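Local coordinates for protein alpha-amylase G-6 (Bacillus halodurans, PDB 2C3G) that probably binds starch through this family 26 carbohydrate-binding module, one beta-sheet domain of a longer amylase, at residues 8-22 / 39-53. Residues are numbered along the deposited sequence; the frame is centred on the assembly and turned at random.
Sequences TIYFKKPDSWGTPHL and APEMEHYEGDWYTHT. With CD (cadmium ion), chain D; CD (cadmium ion), chain B; CD (cadmium ion), chain E.
F11 and Y50 form a hydrogen-bonded pair in the antiparallel ladder that joins strand 8-12 to strand 49-53, two neighbours in the mixed sheet of this two-sheet CBM26 domain; the short axes run at 158° to each other. The pairing is reciprocal at I9/H52 and F11/Y50, where F11 N lies 2.7 Å from Y50 O, and K13 N to D48 O extends it past the strand end. A separate single bridge, H21 with E41, its register shifted by one, ties strand 20-28 of the second sheet to residues 39-42, with M42 N bonded to P20 O and L22 N to P40 O.

Aromatic contacts differ on the two faces of the mixed sheet. On the face with Y10, K12 and W49, the K12 chain crosses the indole, CB standing 3.7 Å from the centroid of the W49 six-membered ring and only 7° off its normal. Y10 turns its CE1 edge onto the face of Y45, a T-shaped pair with planes at 74°; T51 OG1 sits over one Y10 face, and W87 stacks on the same ring. On the other face, P20 CG presses on Y50 in a CH-pi contact, 3.6 Å from the ring centroid, while H44 CD2 covers the opposite side.

M42 packs between strand 8-12 and strand 20-22, its CG against L22 CB; bent at chi3, the chain brings CE to 3.7 Å from F11 CB, and its sulfur approaches the F11 ring obliquely.

One cadmium ion links the P14-W17 turn to the E46-W49 turn: it takes both carboxylate oxygens of D48 but one of D15, the two carboxylate planes nearly perpendicular, with a water as a further ligand. Another water bridges K13 O to D48 OD2, and D15 OD2 lies 2.2 Å from that cadmium ion.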
loop_
_atom_site.group_PDB
_atom_site.type_symbol
_atom_site.label_atom_id
_atom_site.label_comp_id
_atom_site.label_asym_id
_atom_site.label_seq_id
_atom_site.Cartn_x
_atom_site.Cartn_y
_atom_site.Cartn_z
ATOM N N THR A 8 -7.922 -1.162 1.593
ATOM C CA THR A 8 -7.061 -2.279 1.985
ATOM C C THR A 8 -6.160 -2.617 0.813
ATOM O O THR A 8 -6.612 -2.743 -0.320
ATOM C CB THR A 8 -7.870 -3.538 2.394
ATOM O OG1 THR A 8 -8.673 -3.237 3.530
ATOM C CG2 THR A 8 -6.912 -4.654 2.905
ATOM N N ILE A 9 -4.873 -2.731 1.077
ATOM C CA ILE A 9 -3.924 -2.991 0.019
ATOM C C ILE A 9 -3.084 -4.180 0.439
ATOM O O ILE A 9 -2.630 -4.236 1.573
ATOM C CB ILE A 9 -3.105 -1.676 -0.335
ATOM C CG1 ILE A 9 -3.872 -0.833 -1.365
ATOM C CG2 ILE A 9 -1.820 -1.973 -1.087
ATOM C CD1 ILE A 9 -4.904 0.028 -0.841
ATOM N N TYR A 10 -2.935 -5.155 -0.458
ATOM C CA TYR A 10 -2.068 -6.306 -0.218
ATOM C C TYR A 10 -0.917 -6.235 -1.178
ATOM O O TYR A 10 -1.100 -5.939 -2.349
ATOM C CB TYR A 10 -2.777 -7.642 -0.425
ATOM C CG TYR A 10 -3.937 -7.887 0.490
ATOM C CD1 TYR A 10 -3.806 -8.711 1.607
ATOM C CD2 TYR A 10 -5.166 -7.289 0.238
ATOM C CE1 TYR A 10 -4.891 -8.941 2.452
ATOM C CE2 TYR A 10 -6.250 -7.500 1.060
ATOM C CZ TYR A 10 -6.107 -8.322 2.160
ATOM O OH TYR A 10 -7.175 -8.521 2.964
ATOM N N PHE A 11 0.271 -6.506 -0.660
ATOM C CA PHE A 11 1.477 -6.401 -1.436
ATOM C C PHE A 11 2.243 -7.721 -1.447
ATOM O O PHE A 11 2.551 -8.267 -0.407
ATOM C CB PHE A 11 2.326 -5.290 -0.821
ATOM C CG PHE A 11 3.610 -5.054 -1.530
ATOM C CD1 PHE A 11 3.643 -4.964 -2.918
ATOM C CD2 PHE A 11 4.772 -4.918 -0.816
ATOM C CE1 PHE A 11 4.829 -4.750 -3.586
ATOM C CE2 PHE A 11 5.969 -4.719 -1.465
ATOM C CZ PHE A 11 5.993 -4.632 -2.865
ATOM N N LYS A 12 2.562 -8.219 -2.633
ATOM C CA LYS A 12 3.430 -9.373 -2.739
ATOM C C LYS A 12 4.860 -8.877 -2.783
ATOM O O LYS A 12 5.332 -8.368 -3.821
ATOM C CB LYS A 12 3.093 -10.229 -3.950
ATOM C CG LYS A 12 3.878 -11.498 -3.938
ATOM C CD LYS A 12 3.028 -12.694 -4.174
ATOM C CE LYS A 12 3.484 -13.387 -5.416
ATOM N NZ LYS A 12 3.022 -14.810 -5.441
ATOM N N LYS A 13 5.522 -8.980 -1.630
ATOM C CA LYS A 13 6.847 -8.393 -1.429
ATOM C C LYS A 13 7.907 -9.195 -2.172
ATOM O O LYS A 13 7.936 -10.432 -2.066
ATOM C CB LYS A 13 7.183 -8.318 0.066
ATOM C CG LYS A 13 8.526 -7.667 0.394
ATOM C CD LYS A 13 8.943 -7.874 1.873
ATOM C CE LYS A 13 9.616 -9.233 2.154
ATOM N NZ LYS A 13 10.808 -9.546 1.289
ATOM N N PRO A 14 8.751 -8.511 -2.964
ATOM C CA PRO A 14 9.897 -9.168 -3.606
ATOM C C PRO A 14 10.837 -9.681 -2.538
ATOM O O PRO A 14 10.951 -9.137 -1.437
ATOM C CB PRO A 14 10.527 -8.049 -4.432
ATOM C CG PRO A 14 9.371 -7.113 -4.644
ATOM C CD PRO A 14 8.665 -7.094 -3.341
ATOM N N ASP A 15 11.484 -10.779 -2.844
ATOM C CA ASP A 15 12.241 -11.475 -1.817
ATOM C C ASP A 15 13.483 -10.706 -1.388
ATOM O O ASP A 15 13.971 -10.903 -0.274
ATOM C CB ASP A 15 12.580 -12.876 -2.302
ATOM C CG ASP A 15 11.440 -13.854 -2.082
ATOM O OD1 ASP A 15 11.350 -14.761 -2.958
ATOM O OD2 ASP A 15 10.612 -13.801 -1.076
ATOM N N SER A 16 13.991 -9.840 -2.274
ATOM C CA SER A 16 15.154 -9.000 -1.963
ATOM C C SER A 16 14.821 -7.866 -0.995
ATOM O O SER A 16 15.713 -7.258 -0.416
ATOM C CB SER A 16 15.747 -8.409 -3.237
ATOM O OG SER A 16 14.810 -7.538 -3.860
ATOM N N TRP A 17 13.540 -7.585 -0.808
ATOM C CA TRP A 17 13.129 -6.445 -0.010
ATOM C C TRP A 17 13.155 -6.723 1.482
ATOM O O TRP A 17 12.882 -7.851 1.911
ATOM C CB TRP A 17 11.705 -6.089 -0.381
ATOM C CG TRP A 17 11.554 -5.305 -1.603
ATOM C CD1 TRP A 17 12.264 -5.428 -2.764
ATOM C CD2 TRP A 17 10.605 -4.259 -1.819
ATOM N NE1 TRP A 17 11.803 -4.526 -3.691
ATOM C CE2 TRP A 17 10.786 -3.793 -3.136
ATOM C CE3 TRP A 17 9.614 -3.670 -1.033
ATOM C CZ2 TRP A 17 10.011 -2.771 -3.685
ATOM C CZ3 TRP A 17 8.845 -2.660 -1.576
ATOM C CH2 TRP A 17 9.046 -2.220 -2.895
ATOM N N GLY A 18 13.457 -5.692 2.268
ATOM C CA GLY A 18 13.298 -5.741 3.713
ATOM C C GLY A 18 11.859 -5.440 4.097
ATOM O O GLY A 18 10.987 -5.380 3.213
ATOM N N THR A 19 11.602 -5.236 5.394
ATOM C CA THR A 19 10.235 -5.041 5.913
ATOM C C THR A 19 9.431 -4.086 5.031
ATOM O O THR A 19 9.915 -2.982 4.768
ATOM C CB THR A 19 10.289 -4.532 7.364
ATOM O OG1 THR A 19 10.519 -5.632 8.253
ATOM C CG2 THR A 19 8.931 -4.004 7.824
ATOM N N PRO A 20 8.233 -4.486 4.558
ATOM C CA PRO A 20 7.461 -3.641 3.624
ATOM C C PRO A 20 6.638 -2.555 4.305
ATOM O O PRO A 20 5.995 -2.826 5.317
ATOM C CB PRO A 20 6.530 -4.637 2.940
ATOM C CG PRO A 20 6.253 -5.681 4.016
ATOM C CD PRO A 20 7.527 -5.754 4.844
ATOM N N HIS A 21 6.669 -1.350 3.742
ATOM C CA HIS A 21 5.888 -0.201 4.233
ATOM C C HIS A 21 4.998 0.435 3.142
ATOM O O HIS A 21 5.288 0.341 1.950
ATOM C CB HIS A 21 6.819 0.873 4.793
ATOM C CG HIS A 21 7.556 0.453 6.015
ATOM N ND1 HIS A 21 8.649 -0.385 5.973
ATOM C CD2 HIS A 21 7.362 0.756 7.314
ATOM C CE1 HIS A 21 9.103 -0.573 7.198
ATOM N NE2 HIS A 21 8.339 0.108 8.029
ATOM N N LEU A 22 3.907 1.072 3.555
ATOM C CA LEU A 22 2.989 1.657 2.573
ATOM C C LEU A 22 2.991 3.188 2.645
ATOM O O LEU A 22 2.460 3.776 3.576
ATOM C CB LEU A 22 1.557 1.110 2.735
ATOM C CG LEU A 22 0.564 1.605 1.663
ATOM C CD1 LEU A 22 0.860 0.985 0.296
ATOM C CD2 LEU A 22 -0.908 1.424 2.054
ATOM N N ALA A 39 5.963 6.138 7.023
ATOM C CA ALA A 39 5.018 5.227 6.364
ATOM C C ALA A 39 4.740 3.974 7.223
ATOM O O ALA A 39 5.675 3.380 7.792
ATOM C CB ALA A 39 5.521 4.831 4.967
ATOM N N PRO A 40 3.466 3.605 7.344
ATOM C CA PRO A 40 3.071 2.445 8.142
ATOM C C PRO A 40 3.654 1.146 7.615
ATOM O O PRO A 40 3.735 0.941 6.400
ATOM C CB PRO A 40 1.545 2.406 7.991
ATOM C CG PRO A 40 1.148 3.793 7.575
ATOM C CD PRO A 40 2.301 4.278 6.741
ATOM N N GLU A 41 4.051 0.284 8.547
ATOM C CA GLU A 41 4.394 -1.100 8.250
ATOM C C GLU A 41 3.208 -1.829 7.626
ATOM O O GLU A 41 2.063 -1.631 8.010
ATOM C CB GLU A 41 4.848 -1.834 9.527
ATOM C CG GLU A 41 5.547 -3.175 9.307
ATOM C CD GLU A 41 5.590 -4.047 10.574
ATOM O OE1 GLU A 41 5.744 -3.486 11.690
ATOM O OE2 GLU A 41 5.455 -5.296 10.463
ATOM N N MET A 42 3.515 -2.661 6.644
ATOM C CA MET A 42 2.541 -3.584 6.094
ATOM C C MET A 42 2.585 -4.905 6.841
ATOM O O MET A 42 3.512 -5.663 6.718
ATOM C CB MET A 42 2.736 -3.736 4.589
ATOM C CG MET A 42 2.362 -2.481 3.833
ATOM S SD MET A 42 2.316 -2.770 2.098
ATOM C CE MET A 42 0.690 -3.398 1.935
ATOM N N GLU A 43 1.593 -5.137 7.679
ATOM C CA GLU A 43 1.549 -6.346 8.492
ATOM C C GLU A 43 1.635 -7.597 7.599
ATOM O O GLU A 43 1.209 -7.562 6.458
ATOM C CB GLU A 43 0.319 -6.321 9.394
ATOM C CG GLU A 43 -0.626 -5.107 9.203
ATOM C CD GLU A 43 -2.020 -5.581 8.850
ATOM O OE1 GLU A 43 -2.147 -6.811 8.628
ATOM O OE2 GLU A 43 -2.994 -4.791 8.806
ATOM N N HIS A 44 2.267 -8.663 8.080
ATOM C CA HIS A 44 2.370 -9.890 7.288
ATOM C C HIS A 44 0.984 -10.486 7.143
ATOM O O HIS A 44 0.177 -10.454 8.087
ATOM C CB HIS A 44 3.375 -10.890 7.905
ATOM C CG HIS A 44 3.487 -12.182 7.152
ATOM N ND1 HIS A 44 3.007 -13.378 7.648
ATOM C CD2 HIS A 44 3.979 -12.460 5.927
ATOM C CE1 HIS A 44 3.218 -14.339 6.769
ATOM N NE2 HIS A 44 3.800 -13.810 5.712
ATOM N N TYR A 45 0.678 -10.998 5.955
ATOM C CA TYR A 45 -0.602 -11.648 5.758
ATOM C C TYR A 45 -0.396 -13.174 5.620
ATOM O O TYR A 45 -0.891 -13.960 6.442
ATOM C CB TYR A 45 -1.371 -11.034 4.579
ATOM C CG TYR A 45 -2.660 -11.751 4.264
ATOM C CD1 TYR A 45 -3.734 -11.718 5.139
ATOM C CD2 TYR A 45 -2.793 -12.494 3.095
ATOM C CE1 TYR A 45 -4.950 -12.401 4.842
ATOM C CE2 TYR A 45 -3.985 -13.196 2.797
ATOM C CZ TYR A 45 -5.058 -13.138 3.663
ATOM O OH TYR A 45 -6.216 -13.836 3.349
ATOM N N GLU A 46 0.339 -13.573 4.581
ATOM C CA GLU A 46 0.527 -14.986 4.253
ATOM C C GLU A 46 1.450 -15.135 3.035
ATOM O O GLU A 46 1.293 -14.451 2.030
ATOM C CB GLU A 46 -0.832 -15.688 4.094
ATOM C CG GLU A 46 -0.959 -16.558 2.869
ATOM C CD GLU A 46 -1.718 -17.847 3.108
ATOM O OE1 GLU A 46 -1.635 -18.406 4.215
ATOM O OE2 GLU A 46 -2.371 -18.317 2.151
ATOM N N GLY A 47 2.434 -16.011 3.151
ATOM C CA GLY A 47 3.455 -16.191 2.131
ATOM C C GLY A 47 4.249 -14.912 2.004
ATOM O O GLY A 47 4.692 -14.350 3.010
ATOM N N ASP A 48 4.413 -14.424 0.782
ATOM C CA ASP A 48 5.071 -13.130 0.582
ATOM C C ASP A 48 4.061 -11.996 0.534
ATOM O O ASP A 48 4.423 -10.893 0.189
ATOM C CB ASP A 48 5.887 -13.131 -0.708
ATOM C CG ASP A 48 6.951 -14.206 -0.731
ATOM O OD1 ASP A 48 7.455 -14.581 0.332
ATOM O OD2 ASP A 48 7.371 -14.714 -1.770
ATOM N N TRP A 49 2.788 -12.265 0.852
ATOM C CA TRP A 49 1.780 -11.189 0.930
ATOM C C TRP A 49 1.829 -10.407 2.256
ATOM O O TRP A 49 1.885 -10.966 3.331
ATOM C CB TRP A 49 0.345 -11.682 0.665
ATOM C CG TRP A 49 0.067 -12.154 -0.769
ATOM C CD1 TRP A 49 0.020 -13.453 -1.223
ATOM C CD2 TRP A 49 -0.213 -11.326 -1.910
ATOM N NE1 TRP A 49 -0.251 -13.477 -2.576
ATOM C CE2 TRP A 49 -0.395 -12.184 -3.023
ATOM C CE3 TRP A 49 -0.284 -9.939 -2.117
ATOM C CZ2 TRP A 49 -0.704 -11.695 -4.312
ATOM C CZ3 TRP A 49 -0.581 -9.460 -3.379
ATOM C CH2 TRP A 49 -0.773 -10.338 -4.464
ATOM N N TYR A 50 1.763 -9.096 2.145
ATOM C CA TYR A 50 1.710 -8.206 3.292
ATOM C C TYR A 50 0.539 -7.274 3.040
ATOM O O TYR A 50 0.080 -7.154 1.927
ATOM C CB TYR A 50 3.014 -7.445 3.392
ATOM C CG TYR A 50 4.177 -8.300 3.853
ATOM C CD1 TYR A 50 4.637 -8.215 5.169
ATOM C CD2 TYR A 50 4.814 -9.205 2.979
ATOM C CE1 TYR A 50 5.691 -8.995 5.604
ATOM C CE2 TYR A 50 5.876 -9.988 3.420
ATOM C CZ TYR A 50 6.299 -9.869 4.733
ATOM O OH TYR A 50 7.337 -10.615 5.190
ATOM N N THR A 51 0.027 -6.629 4.063
ATOM C CA THR A 51 -1.229 -5.907 3.900
ATOM C C THR A 51 -1.315 -4.739 4.841
ATOM O O THR A 51 -0.673 -4.719 5.896
ATOM C CB THR A 51 -2.455 -6.866 4.138
ATOM O OG1 THR A 51 -3.672 -6.149 3.942
ATOM C CG2 THR A 51 -2.530 -7.272 5.539
ATOM N N HIS A 52 -2.131 -3.774 4.452
ATOM C CA HIS A 52 -2.423 -2.622 5.296
ATOM C C HIS A 52 -3.663 -1.887 4.796
ATOM O O HIS A 52 -3.882 -1.739 3.576
ATOM C CB HIS A 52 -1.196 -1.692 5.436
ATOM C CG HIS A 52 -1.484 -0.405 6.162
ATOM N ND1 HIS A 52 -1.474 -0.301 7.538
ATOM C CD2 HIS A 52 -1.803 0.829 5.698
ATOM C CE1 HIS A 52 -1.787 0.933 7.891
ATOM N NE2 HIS A 52 -1.982 1.641 6.791
ATOM N N THR A 53 -4.470 -1.453 5.760
ATOM C CA THR A 53 -5.722 -0.741 5.519
ATOM C C THR A 53 -5.550 0.746 5.936
ATOM O O THR A 53 -5.188 1.054 7.078
ATOM C CB THR A 53 -6.878 -1.479 6.242
ATOM O OG1 THR A 53 -7.005 -2.810 5.714
ATOM C CG2 THR A 53 -8.274 -0.887 5.898
HETATM CD CD CD D . -1.597 -1.873 9.380
HETATM CD CD CD B . 9.392 -15.561 -0.510
HETATM CD CD CD E . 1.952 -14.091 9.684
HETATM O O HOH W 1 -0.098 -15.533 -4.829
HETATM O O HOH W 2 7.779 -12.681 -3.692
HETATM O O HOH W 3 -3.775 -2.499 8.861
HETATM O O HOH W 4 10.634 -16.628 -1.610
#